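Local coordinates for protein serpin (Taeniopygia guttata, PDB 5HGC) that belongs to the serpin family, carries a bound steroid ligand of the cortisol type, and may act as an inhibitor of serine proteases, at residues 48-53 with 59-64; 16-21 with 286-291; 86-91 with 366-371; 147-152 with 170-175. All blocks are in the same frame, centred on the assembly; numbering follows the deposited sequence.

Interaction 1. Residues 48-53 with 59-64; sequences MLALGA and SQILEG
The carbonyl oxygen of Ala50 is gripped twice: Ala53 N reaches Ala50 O at 3.0 Å, and the side-chain NE2 of Gln58, from the partner helix, bonds to the same oxygen. Ala50 also carries the apolar meeting of the two segments. Its methyl points at the facing helix and touches two consecutive residues, Leu62 CD2 at 3.8 Å and Ile61 CG2 at 4.2 Å from Ala50 CB. With CG1 of Ile61 beside the backbone N and CG2 anti to it (chi1 -68°), the two branches divide the work. CG2 serves Ala50, while CD1 at the end of the longer branch meets Ala53 CB at 4.0 Å and Leu49 CB at 4.3 Å. Residues 48-52 and 59-64 run nearly antiparallel, at 157°, their axes 9.3 Å apart, and the short link between them makes a helical hairpin. The far side of helix 39-52 packs on helix 113-123, and Leu62 continues onto Ile77 of helix 74-89. Since no hydrogen bond joins residues 48-53 to 59-64, their adhesion is apolar and rests on methyl groups; the polar tie to Ala50 O comes from Gln58, one residue before the second segment.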
loop_
_atom_site.group_PDB
_atom_site.type_symbol
_atom_site.label_atom_id
_atom_site.label_comp_id
_atom_site.label_asym_id
_atom_site.label_seq_id
_atom_site.Cartn_x
_atom_site.Cartn_y
_atom_site.Cartn_z
ATOM N N MET A 48 -4.083 6.449 -13.452
ATOM C CA MET A 48 -5.326 6.287 -14.151
ATOM C C MET A 48 -6.061 7.627 -14.379
ATOM O O MET A 48 -6.501 7.881 -15.508
ATOM C CB MET A 48 -6.144 5.285 -13.391
ATOM C CG MET A 48 -7.388 4.832 -14.081
ATOM S SD MET A 48 -8.664 5.054 -12.864
ATOM C CE MET A 48 -9.101 6.738 -13.254
ATOM N N LEU A 49 -6.158 8.500 -13.366
ATOM C CA LEU A 49 -6.660 9.855 -13.621
ATOM C C LEU A 49 -5.882 10.579 -14.684
ATOM O O LEU A 49 -6.457 11.307 -15.517
ATOM C CB LEU A 49 -6.672 10.736 -12.390
ATOM C CG LEU A 49 -7.807 10.512 -11.405
ATOM C CD1 LEU A 49 -7.703 11.637 -10.395
ATOM C CD2 LEU A 49 -9.181 10.540 -12.063
ATOM N N ALA A 50 -4.570 10.392 -14.680
ATOM C CA ALA A 50 -3.750 11.040 -15.699
ATOM C C ALA A 50 -4.224 10.703 -17.130
ATOM O O ALA A 50 -4.059 11.528 -18.035
ATOM C CB ALA A 50 -2.289 10.702 -15.521
ATOM N N LEU A 51 -4.798 9.516 -17.330
ATOM C CA LEU A 51 -5.324 9.153 -18.653
ATOM C C LEU A 51 -6.247 10.226 -19.141
ATOM O O LEU A 51 -6.177 10.615 -20.308
ATOM C CB LEU A 51 -6.124 7.847 -18.653
ATOM C CG LEU A 51 -5.301 6.596 -18.811
ATOM C CD1 LEU A 51 -6.227 5.377 -18.807
ATOM C CD2 LEU A 51 -4.523 6.720 -20.109
ATOM N N GLY A 52 -7.100 10.697 -18.226
ATOM C CA GLY A 52 -8.050 11.721 -18.555
ATOM C C GLY A 52 -7.641 13.170 -18.361
ATOM O O GLY A 52 -8.460 14.051 -18.641
ATOM N N ALA A 53 -6.428 13.432 -17.863
ATOM C CA ALA A 53 -6.035 14.788 -17.512
ATOM C C ALA A 53 -5.297 15.382 -18.679
ATOM O O ALA A 53 -4.814 14.654 -19.561
ATOM C CB ALA A 53 -5.210 14.830 -16.236
ATOM N N SER A 59 0.503 16.873 -15.886
ATOM C CA SER A 59 1.940 16.939 -15.587
ATOM C C SER A 59 2.190 16.865 -14.069
ATOM O O SER A 59 3.117 16.170 -13.637
ATOM C CB SER A 59 2.574 18.212 -16.175
ATOM O OG SER A 59 2.382 19.330 -15.312
ATOM N N GLN A 60 1.362 17.556 -13.279
ATOM C CA GLN A 60 1.463 17.502 -11.817
ATOM C C GLN A 60 1.147 16.126 -11.243
ATOM O O GLN A 60 1.753 15.718 -10.223
ATOM C CB GLN A 60 0.511 18.467 -11.138
ATOM C CG GLN A 60 0.914 19.908 -11.156
ATOM C CD GLN A 60 -0.195 20.785 -10.580
ATOM O OE1 GLN A 60 -1.149 20.296 -9.938
ATOM N NE2 GLN A 60 -0.078 22.093 -10.801
ATOM N N ILE A 61 0.165 15.437 -11.850
ATOM C CA ILE A 61 -0.167 14.070 -11.403
ATOM C C ILE A 61 1.089 13.196 -11.601
ATOM O O ILE A 61 1.571 12.596 -10.667
ATOM C CB ILE A 61 -1.424 13.466 -12.083
ATOM C CG1 ILE A 61 -2.682 14.221 -11.629
ATOM C CG2 ILE A 61 -1.612 12.017 -11.637
ATOM C CD1 ILE A 61 -3.885 14.019 -12.530
ATOM N N LEU A 62 1.636 13.202 -12.813
ATOM C CA LEU A 62 2.726 12.302 -13.168
ATOM C C LEU A 62 4.010 12.663 -12.413
ATOM O O LEU A 62 4.763 11.766 -11.982
ATOM C CB LEU A 62 2.928 12.187 -14.682
ATOM C CG LEU A 62 1.763 11.612 -15.481
ATOM C CD1 LEU A 62 2.131 11.529 -16.953
ATOM C CD2 LEU A 62 1.424 10.217 -15.009
ATOM N N GLU A 63 4.224 13.959 -12.191
ATOM C CA GLU A 63 5.435 14.370 -11.520
ATOM C C GLU A 63 5.322 14.104 -10.037
ATOM O O GLU A 63 6.283 13.730 -9.386
ATOM C CB GLU A 63 5.776 15.811 -11.841
ATOM C CG GLU A 63 6.494 15.900 -13.179
ATOM C CD GLU A 63 6.704 17.321 -13.657
ATOM O OE1 GLU A 63 6.214 18.266 -12.986
ATOM O OE2 GLU A 63 7.350 17.490 -14.714
ATOM N N GLY A 64 4.128 14.274 -9.512
ATOM C CA GLY A 64 3.918 14.105 -8.082
ATOM C C GLY A 64 4.015 12.627 -7.775
ATOM O O GLY A 64 4.378 12.241 -6.657
#

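Interaction 2. Residues 16-21 with 286-291; sequences ADFAFQ and NTLRKM
Residues 16-21 form an interior part of the long helix 12-29, whereas 286-291 hold the end of a short helix, with Met291 just beyond its last helical residue. The closest CA atoms are those of Gln21 and Met291, 7.9 Å apart, so side chains bridge the gap. Met291 N keeps only weak bonds to Thr287 O and Leu288 O, and its side chain reaches back to the long helix. That chain is extended as far as SD and then bends (chi3 69°), which brings CE to 3.4 Å from Phe18 CD1. The sulfur makes a Met-aromatic contact: Met291 SD is 5.1 Å from the centroid of the Phe18 ring, 57° off its normal, hence an oblique approach. Phe18 CG stands anti to the backbone N (chi1 167°), and this swings the ring out toward the short helix. At the ring's edge, near its plane, Leu288 CD2 lies 3.9 Å from Phe18 CE1. Gln21 closes over the methionine methyl, with Gln21 OE1 3.6 Å and Gln21 CB 3.7 Å from Met291 CE. With an alanine at Phe18, Met291 CE and Leu288 CD2 would lose their common aromatic partner, and the methionine end would probably be less restrained, with only Gln21 left against it across this contact. Ile42 and Ser43 of helix 39-52 also touch Phe18, so the ring is held among three helices. No hydrogen bond crosses between the segments; cohesion comes from dispersion and the polarisable sulfur against an aromatic ring.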
loop_
_atom_site.group_PDB
_atom_site.type_symbol
_atom_site.label_atom_id
_atom_site.label_comp_id
_atom_site.label_asym_id
_atom_site.label_seq_id
_atom_site.Cartn_x
_atom_site.Cartn_y
_atom_site.Cartn_z
ATOM N N ALA A 16 8.837 3.588 -5.964
ATOM C CA ALA A 16 9.436 3.524 -4.610
ATOM C C ALA A 16 9.638 4.882 -4.018
ATOM O O ALA A 16 9.276 5.106 -2.868
ATOM C CB ALA A 16 10.731 2.722 -4.610
ATOM N N ASP A 17 10.147 5.826 -4.811
ATOM C CA ASP A 17 10.241 7.247 -4.357
ATOM C C ASP A 17 8.912 7.761 -3.889
ATOM O O ASP A 17 8.810 8.313 -2.797
ATOM C CB ASP A 17 10.781 8.166 -5.451
ATOM C CG ASP A 17 12.252 7.887 -5.809
ATOM O OD1 ASP A 17 13.041 7.364 -4.971
ATOM O OD2 ASP A 17 12.642 8.229 -6.944
ATOM N N PHE A 18 7.877 7.564 -4.693
ATOM C CA PHE A 18 6.559 8.080 -4.340
ATOM C C PHE A 18 6.128 7.424 -3.022
ATOM O O PHE A 18 5.650 8.118 -2.107
ATOM C CB PHE A 18 5.481 7.868 -5.483
ATOM C CG PHE A 18 4.060 8.102 -5.010
ATOM C CD1 PHE A 18 3.585 9.408 -4.796
ATOM C CD2 PHE A 18 3.252 7.037 -4.657
ATOM C CE1 PHE A 18 2.313 9.638 -4.263
ATOM C CE2 PHE A 18 1.967 7.249 -4.131
ATOM C CZ PHE A 18 1.488 8.556 -3.933
ATOM N N ALA A 19 6.311 6.097 -2.937
ATOM C CA ALA A 19 5.870 5.314 -1.801
ATOM C C ALA A 19 6.444 5.901 -0.535
ATOM O O ALA A 19 5.699 6.101 0.449
ATOM C CB ALA A 19 6.304 3.845 -1.926
ATOM N N PHE A 20 7.751 6.177 -0.545
ATOM C CA PHE A 20 8.351 6.739 0.657
ATOM C C PHE A 20 8.169 8.257 0.930
ATOM O O PHE A 20 8.044 8.640 2.113
ATOM C CB PHE A 20 9.770 6.186 0.882
ATOM C CG PHE A 20 9.774 4.687 1.019
ATOM C CD1 PHE A 20 9.255 4.082 2.167
ATOM C CD2 PHE A 20 10.186 3.882 -0.038
ATOM C CE1 PHE A 20 9.186 2.693 2.266
ATOM C CE2 PHE A 20 10.114 2.493 0.057
ATOM C CZ PHE A 20 9.619 1.892 1.205
ATOM N N GLN A 21 8.074 9.114 -0.104
ATOM C CA GLN A 21 7.665 10.513 0.215
ATOM C C GLN A 21 6.305 10.543 0.854
ATOM O O GLN A 21 6.066 11.312 1.793
ATOM C CB GLN A 21 7.609 11.443 -0.977
ATOM C CG GLN A 21 8.894 11.537 -1.738
ATOM C CD GLN A 21 8.671 12.097 -3.115
ATOM O OE1 GLN A 21 7.815 13.001 -3.296
ATOM N NE2 GLN A 21 9.435 11.565 -4.109
ATOM N N ASN A 286 -4.818 16.255 0.883
ATOM C CA ASN A 286 -3.817 17.176 1.454
ATOM C C ASN A 286 -2.444 16.684 1.162
ATOM O O ASN A 286 -1.549 17.490 0.803
ATOM C CB ASN A 286 -3.835 17.225 2.978
ATOM C CG ASN A 286 -5.149 17.617 3.542
ATOM O OD1 ASN A 286 -6.068 18.038 2.831
ATOM N ND2 ASN A 286 -5.262 17.467 4.852
ATOM N N THR A 287 -2.287 15.360 1.376
ATOM C CA THR A 287 -1.010 14.688 1.326
ATOM C C THR A 287 -0.521 14.852 -0.090
ATOM O O THR A 287 0.610 15.291 -0.297
ATOM C CB THR A 287 -1.132 13.205 1.710
ATOM O OG1 THR A 287 -1.855 13.076 2.943
ATOM C CG2 THR A 287 0.236 12.586 1.845
ATOM N N LEU A 288 -1.396 14.575 -1.065
ATOM C CA LEU A 288 -1.012 14.713 -2.460
ATOM C C LEU A 288 -0.833 16.177 -2.864
ATOM O O LEU A 288 0.037 16.474 -3.692
ATOM C CB LEU A 288 -1.977 13.962 -3.392
ATOM C CG LEU A 288 -2.166 12.483 -3.031
ATOM C CD1 LEU A 288 -3.328 11.983 -3.833
ATOM C CD2 LEU A 288 -0.945 11.582 -3.219
ATOM N N ARG A 289 -1.643 17.085 -2.304
ATOM C CA ARG A 289 -1.433 18.537 -2.522
ATOM C C ARG A 289 -0.010 18.913 -2.092
ATOM O O ARG A 289 0.764 19.473 -2.901
ATOM C CB ARG A 289 -2.466 19.389 -1.804
ATOM C CG ARG A 289 -3.708 19.715 -2.608
ATOM C CD ARG A 289 -4.628 20.677 -1.848
ATOM N NE ARG A 289 -5.310 20.053 -0.691
ATOM C CZ ARG A 289 -6.567 19.575 -0.680
ATOM N NH1 ARG A 289 -7.064 19.026 0.444
ATOM N NH2 ARG A 289 -7.335 19.638 -1.779
ATOM N N LYS A 290 0.352 18.521 -0.858
ATOM C CA LYS A 290 1.699 18.722 -0.335
ATOM C C LYS A 290 2.728 18.065 -1.228
ATOM O O LYS A 290 3.850 18.528 -1.271
ATOM C CB LYS A 290 1.848 18.225 1.098
ATOM C CG LYS A 290 1.242 19.151 2.111
ATOM C CD LYS A 290 0.846 18.428 3.393
ATOM C CE LYS A 290 -0.043 19.331 4.255
ATOM N NZ LYS A 290 -1.093 18.635 5.068
ATOM N N MET A 291 2.388 17.002 -1.955
ATOM C CA MET A 291 3.404 16.399 -2.839
ATOM C C MET A 291 3.460 17.005 -4.220
ATOM O O MET A 291 4.225 16.540 -5.088
ATOM C CB MET A 291 3.256 14.911 -2.907
ATOM C CG MET A 291 3.628 14.298 -1.580
ATOM S SD MET A 291 3.181 12.574 -1.602
ATOM C CE MET A 291 4.412 11.999 -2.818
#

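Interaction 3. Residues 86-91 with 366-371; sequences HMLNHP and STLFIG
Leu368 lies in a classic beta bulge, where it and Phe369 both face Ile359 of the neighbouring strand, and its side chain meets Leu88 near the end of helix 74-89. The leucines meet through their outer methyls, Leu88 CD2 lying 3.9 Å from Leu368 CD2, with Leu88 CD1 at 4.1 Å from that same Leu368 carbon. One methyl of the strand residue thus rests against both methyls of Leu88. The CG of Leu368 is anti to the carbonyl carbon (chi1 -46°), which directs CD2 at the helix residue. The bulge belongs to the antiparallel pair of strands 355-361 and 366-373, with strand 35-37 on the other edge of 366-373, part of sheet B, the buried sheet of the serpin fold. Val40 at the start of helix 39-52 touches both leucines, so three elements converge on this apolar spot. Leu88 CD2 also passes Ser366 OG at 4.4 Å, a loose contact; the hydroxyl's polar partner is Thr364 OG1, in the turn before its strand. Beyond the leucine, Asn89 ND2 bonds to Gln124 OE1 and to Met99 O, tying the helix end to these two residues of the same chain.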
loop_
_atom_site.group_PDB
_atom_site.type_symbol
_atom_site.label_atom_id
_atom_site.label_comp_id
_atom_site.label_asym_id
_atom_site.label_seq_id
_atom_site.Cartn_x
_atom_site.Cartn_y
_atom_site.Cartn_z
ATOM N N HIS A 86 -1.742 -6.061 -13.959
ATOM C CA HIS A 86 -1.965 -7.375 -14.525
ATOM C C HIS A 86 -1.213 -8.447 -13.701
ATOM O O HIS A 86 -1.769 -9.479 -13.334
ATOM C CB HIS A 86 -1.583 -7.381 -16.019
ATOM C CG HIS A 86 -1.793 -8.706 -16.684
ATOM N ND1 HIS A 86 -0.844 -9.713 -16.659
ATOM C CD2 HIS A 86 -2.852 -9.202 -17.364
ATOM C CE1 HIS A 86 -1.308 -10.771 -17.296
ATOM N NE2 HIS A 86 -2.523 -10.484 -17.737
ATOM N N MET A 87 0.038 -8.165 -13.359
ATOM C CA MET A 87 0.821 -9.130 -12.597
ATOM C C MET A 87 0.405 -9.320 -11.180
ATOM O O MET A 87 0.356 -10.463 -10.740
ATOM C CB MET A 87 2.281 -8.809 -12.682
ATOM C CG MET A 87 2.683 -9.106 -14.116
ATOM S SD MET A 87 4.434 -9.070 -14.366
ATOM C CE MET A 87 4.764 -10.670 -13.570
ATOM N N LEU A 88 0.065 -8.213 -10.504
ATOM C CA LEU A 88 -0.425 -8.237 -9.136
ATOM C C LEU A 88 -1.800 -8.869 -8.981
ATOM O O LEU A 88 -2.072 -9.566 -7.978
ATOM C CB LEU A 88 -0.425 -6.827 -8.534
ATOM C CG LEU A 88 0.948 -6.174 -8.480
ATOM C CD1 LEU A 88 0.767 -4.745 -7.990
ATOM C CD2 LEU A 88 1.902 -7.005 -7.622
ATOM N N ASN A 89 -2.667 -8.625 -9.964
ATOM C CA ASN A 89 -4.021 -9.155 -9.895
ATOM C C ASN A 89 -4.225 -10.483 -10.498
ATOM O O ASN A 89 -5.178 -11.110 -10.114
ATOM C CB ASN A 89 -5.061 -8.154 -10.381
ATOM C CG ASN A 89 -5.274 -7.050 -9.363
ATOM O OD1 ASN A 89 -4.686 -7.080 -8.268
ATOM N ND2 ASN A 89 -6.059 -6.054 -9.721
ATOM N N HIS A 90 -3.297 -10.954 -11.345
ATOM C CA HIS A 90 -3.469 -12.241 -12.048
ATOM C C HIS A 90 -3.561 -13.483 -11.153
ATOM O O HIS A 90 -2.661 -13.736 -10.368
ATOM C CB HIS A 90 -2.424 -12.492 -13.143
ATOM C CG HIS A 90 -2.882 -13.493 -14.153
ATOM N ND1 HIS A 90 -2.363 -14.767 -14.234
ATOM C CD2 HIS A 90 -3.871 -13.429 -15.082
ATOM C CE1 HIS A 90 -2.990 -15.435 -15.189
ATOM N NE2 HIS A 90 -3.909 -14.646 -15.718
ATOM N N PRO A 91 -4.654 -14.267 -11.288
ATOM C CA PRO A 91 -4.874 -15.579 -10.654
ATOM C C PRO A 91 -3.717 -16.603 -10.751
ATOM O O PRO A 91 -3.325 -17.172 -9.751
ATOM C CB PRO A 91 -6.095 -16.086 -11.410
ATOM C CG PRO A 91 -6.893 -14.846 -11.631
ATOM C CD PRO A 91 -5.858 -13.842 -12.034
ATOM N N SER A 366 7.835 -3.932 -6.539
ATOM C CA SER A 366 6.976 -2.825 -6.137
ATOM C C SER A 366 6.583 -2.973 -4.690
ATOM O O SER A 366 6.412 -4.099 -4.185
ATOM C CB SER A 366 5.706 -2.715 -7.000
ATOM O OG SER A 366 5.040 -3.950 -6.980
ATOM N N THR A 367 6.424 -1.819 -4.045
ATOM C CA THR A 367 5.907 -1.764 -2.698
ATOM C C THR A 367 4.395 -1.900 -2.704
ATOM O O THR A 367 3.680 -1.038 -3.245
ATOM C CB THR A 367 6.322 -0.463 -2.011
ATOM O OG1 THR A 367 7.697 -0.180 -2.356
ATOM C CG2 THR A 367 6.137 -0.581 -0.502
ATOM N N LEU A 368 3.943 -2.995 -2.100
ATOM C CA LEU A 368 2.529 -3.281 -1.974
ATOM C C LEU A 368 1.931 -2.653 -0.734
ATOM O O LEU A 368 0.807 -2.148 -0.794
ATOM C CB LEU A 368 2.245 -4.786 -1.973
ATOM C CG LEU A 368 2.987 -5.559 -3.060
ATOM C CD1 LEU A 368 2.601 -7.025 -2.979
ATOM C CD2 LEU A 368 2.767 -4.967 -4.464
ATOM N N PHE A 369 2.627 -2.690 0.404
ATOM C CA PHE A 369 2.033 -2.108 1.625
ATOM C C PHE A 369 3.084 -1.457 2.492
ATOM O O PHE A 369 4.219 -1.952 2.585
ATOM C CB PHE A 369 1.311 -3.178 2.445
ATOM C CG PHE A 369 0.103 -3.762 1.773
ATOM C CD1 PHE A 369 -1.128 -3.116 1.838
ATOM C CD2 PHE A 369 0.178 -4.986 1.093
ATOM C CE1 PHE A 369 -2.256 -3.665 1.226
ATOM C CE2 PHE A 369 -0.961 -5.538 0.468
ATOM C CZ PHE A 369 -2.186 -4.875 0.541
ATOM N N ILE A 370 2.710 -0.353 3.134
ATOM C CA ILE A 370 3.566 0.283 4.117
ATOM C C ILE A 370 2.766 0.418 5.421
ATOM O O ILE A 370 1.702 1.079 5.472
ATOM C CB ILE A 370 4.136 1.613 3.596
ATOM C CG1 ILE A 370 5.109 1.348 2.438
ATOM C CG2 ILE A 370 4.847 2.377 4.718
ATOM C CD1 ILE A 370 5.697 2.590 1.790
ATOM N N GLY A 371 3.259 -0.238 6.477
ATOM C CA GLY A 371 2.573 -0.260 7.750
ATOM C C GLY A 371 3.528 0.302 8.774
ATOM O O GLY A 371 4.727 0.023 8.749
#

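Interaction 4. Residues 147-152 with 170-175; sequences ERKTHG and ASFVYF
Phe172 drives the edge of its ring against the end of helix 135-149, meeting Thr150 and Lys149 together. Thr150 CG2 is 3.7 Å from Phe172 CD2, and Lys149 CB is 4.0 Å from Phe172 CE2, both near the ring plane. Lys149 CG carries the contact round the rim, 4.0 Å from Phe172 CZ. The ring gets there because CG of Phe172 sits between the backbone N and the carbonyl carbon (chi1 51°), lifting it off the strand toward the helix end. Lys149 gives only the start of its aliphatic chain. After a bend at chi2 its far end leads away, where NZ makes a long, weak ion pair with Glu126. Thr150 turns its two branches to different tasks: the methyl packs on the ring, while OG1 hydrogen-bonds to Ile154 N and to Ile146 O. The helix closes in a Schellman motif, Gly152 N bonding to Glu147 O at 2.9 Å and His151 N weakly to Arg148 O, with His151 at positive phi. Were an alanine to replace Phe172, a gap would probably open beside Thr150 CG2 and Lys149 CB, which would lose the ring edge they pack on. Tyr145 and Ile146 of helix 135-149 also touch the ring, as does Met100 of strand 100-106. Helix 135-149 thus lies across the large serpin sheet, in which strand 167-176 runs between 100-106 on one side and 316-325 on the other.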
loop_
_atom_site.group_PDB
_atom_site.type_symbol
_atom_site.label_atom_id
_atom_site.label_comp_id
_atom_site.label_asym_id
_atom_site.label_seq_id
_atom_site.Cartn_x
_atom_site.Cartn_y
_atom_site.Cartn_z
ATOM N N GLU A 147 -17.896 -3.680 -0.122
ATOM C CA GLU A 147 -18.068 -4.914 0.595
ATOM C C GLU A 147 -18.171 -6.129 -0.323
ATOM O O GLU A 147 -17.558 -7.172 -0.057
ATOM C CB GLU A 147 -19.271 -4.827 1.514
ATOM C CG GLU A 147 -19.557 -6.123 2.261
ATOM C CD GLU A 147 -20.686 -5.938 3.241
ATOM O OE1 GLU A 147 -21.104 -4.765 3.438
ATOM O OE2 GLU A 147 -21.143 -6.956 3.814
ATOM N N ARG A 148 -18.923 -5.989 -1.399
ATOM C CA ARG A 148 -19.188 -7.121 -2.250
ATOM C C ARG A 148 -17.920 -7.465 -3.031
ATOM O O ARG A 148 -17.583 -8.641 -3.228
ATOM C CB ARG A 148 -20.376 -6.824 -3.174
ATOM C CG ARG A 148 -20.845 -8.050 -3.899
ATOM C CD ARG A 148 -22.296 -7.986 -4.314
ATOM N NE ARG A 148 -22.649 -9.279 -4.911
ATOM C CZ ARG A 148 -23.833 -9.627 -5.427
ATOM N NH1 ARG A 148 -24.894 -8.796 -5.457
ATOM N NH2 ARG A 148 -23.950 -10.850 -5.928
ATOM N N LYS A 149 -17.217 -6.412 -3.436
ATOM C CA LYS A 149 -16.019 -6.473 -4.264
ATOM C C LYS A 149 -14.898 -7.171 -3.455
ATOM O O LYS A 149 -14.067 -7.866 -4.023
ATOM C CB LYS A 149 -15.668 -5.021 -4.680
ATOM C CG LYS A 149 -15.091 -4.737 -6.063
ATOM C CD LYS A 149 -15.536 -5.667 -7.178
ATOM C CE LYS A 149 -15.055 -5.181 -8.541
ATOM N NZ LYS A 149 -13.624 -5.295 -8.989
ATOM N N THR A 150 -14.923 -7.046 -2.125
ATOM C CA THR A 150 -13.819 -7.521 -1.290
ATOM C C THR A 150 -14.209 -8.770 -0.534
ATOM O O THR A 150 -13.577 -9.121 0.456
ATOM C CB THR A 150 -13.241 -6.446 -0.305
ATOM O OG1 THR A 150 -14.208 -6.086 0.675
ATOM C CG2 THR A 150 -12.765 -5.188 -1.034
ATOM N N HIS A 151 -15.241 -9.453 -1.025
ATOM C CA HIS A 151 -15.799 -10.661 -0.371
ATOM C C HIS A 151 -15.963 -10.478 1.133
ATOM O O HIS A 151 -15.713 -11.387 1.895
ATOM C CB HIS A 151 -15.017 -11.932 -0.753
ATOM C CG HIS A 151 -15.093 -12.250 -2.216
ATOM N ND1 HIS A 151 -14.185 -13.058 -2.853
ATOM C CD2 HIS A 151 -15.951 -11.829 -3.180
ATOM C CE1 HIS A 151 -14.490 -13.140 -4.139
ATOM N NE2 HIS A 151 -15.559 -12.405 -4.364
ATOM N N GLY A 152 -16.355 -9.273 1.537
ATOM C CA GLY A 152 -16.686 -9.026 2.893
ATOM C C GLY A 152 -15.577 -8.386 3.650
ATOM O O GLY A 152 -15.840 -7.779 4.662
ATOM N N ALA A 170 -12.105 6.144 -5.566
ATOM C CA ALA A 170 -11.855 5.120 -4.539
ATOM C C ALA A 170 -10.692 4.129 -4.937
ATOM O O ALA A 170 -10.749 3.527 -6.030
ATOM C CB ALA A 170 -13.125 4.343 -4.261
ATOM N N SER A 171 -9.643 3.975 -4.091
ATOM C CA SER A 171 -8.801 2.761 -4.209
ATOM C C SER A 171 -8.810 1.964 -2.936
ATOM O O SER A 171 -8.716 2.509 -1.820
ATOM C CB SER A 171 -7.381 2.999 -4.714
ATOM O OG SER A 171 -6.680 3.687 -3.705
ATOM N N PHE A 172 -8.937 0.655 -3.108
ATOM C CA PHE A 172 -8.995 -0.197 -1.975
ATOM C C PHE A 172 -8.347 -1.523 -2.302
ATOM O O PHE A 172 -8.276 -1.922 -3.453
ATOM C CB PHE A 172 -10.433 -0.350 -1.503
ATOM C CG PHE A 172 -11.389 -0.727 -2.593
ATOM C CD1 PHE A 172 -11.845 0.239 -3.529
ATOM C CD2 PHE A 172 -11.865 -2.047 -2.700
ATOM C CE1 PHE A 172 -12.741 -0.133 -4.543
ATOM C CE2 PHE A 172 -12.780 -2.401 -3.712
ATOM C CZ PHE A 172 -13.209 -1.453 -4.628
ATOM N N VAL A 173 -7.895 -2.211 -1.268
ATOM C CA VAL A 173 -7.102 -3.456 -1.435
ATOM C C VAL A 173 -7.041 -4.150 -0.099
ATOM O O VAL A 173 -6.786 -3.505 0.916
ATOM C CB VAL A 173 -5.685 -3.192 -2.014
ATOM C CG1 VAL A 173 -4.960 -2.140 -1.191
ATOM C CG2 VAL A 173 -4.928 -4.490 -2.149
ATOM N N TYR A 174 -7.356 -5.441 -0.124
ATOM C CA TYR A 174 -7.216 -6.339 1.021
ATOM C C TYR A 174 -6.138 -7.392 0.650
ATOM O O TYR A 174 -6.078 -7.854 -0.512
ATOM C CB TYR A 174 -8.545 -7.051 1.373
ATOM C CG TYR A 174 -8.357 -8.251 2.307
ATOM C CD1 TYR A 174 -8.353 -8.089 3.725
ATOM C CD2 TYR A 174 -8.143 -9.563 1.792
ATOM C CE1 TYR A 174 -8.208 -9.194 4.584
ATOM C CE2 TYR A 174 -7.950 -10.664 2.653
ATOM C CZ TYR A 174 -7.980 -10.467 4.028
ATOM O OH TYR A 174 -7.805 -11.542 4.847
ATOM N N PHE A 175 -5.314 -7.781 1.636
ATOM C CA PHE A 175 -4.351 -8.834 1.423
ATOM C C PHE A 175 -4.220 -9.675 2.681
ATOM O O PHE A 175 -4.313 -9.168 3.816
ATOM C CB PHE A 175 -2.998 -8.223 0.974
ATOM C CG PHE A 175 -1.901 -9.244 0.675
ATOM C CD1 PHE A 175 -1.928 -10.028 -0.508
ATOM C CD2 PHE A 175 -0.841 -9.438 1.573
ATOM C CE1 PHE A 175 -0.919 -10.972 -0.782
ATOM C CE2 PHE A 175 0.165 -10.383 1.298
ATOM C CZ PHE A 175 0.130 -11.159 0.117
#

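Interactions 2 and 3 alternate along the chain and touch, with Phe20 CE1 3.5 Å from Ile370 CD1. The steroid is nearby: its pocket includes Ala16 of interaction 2, and Ser366 of interaction 3 has its side chain about 7 Å from the ligand. Interaction 1 adjoins interaction 2 where Gly64 O lies 3.5 Å from Phe18 CD1, and it contributes Leu51 to the pocket of the bound amino sugar. Interaction 4 lies on the other side of the chain's centre from interaction 2, their centres about 23 Å apart, yet reaches interaction 3 through Phe369 CE2, 3.4 Å from Phe175 CB. Successive contacts therefore touch in the order 1, 2, 3, 4.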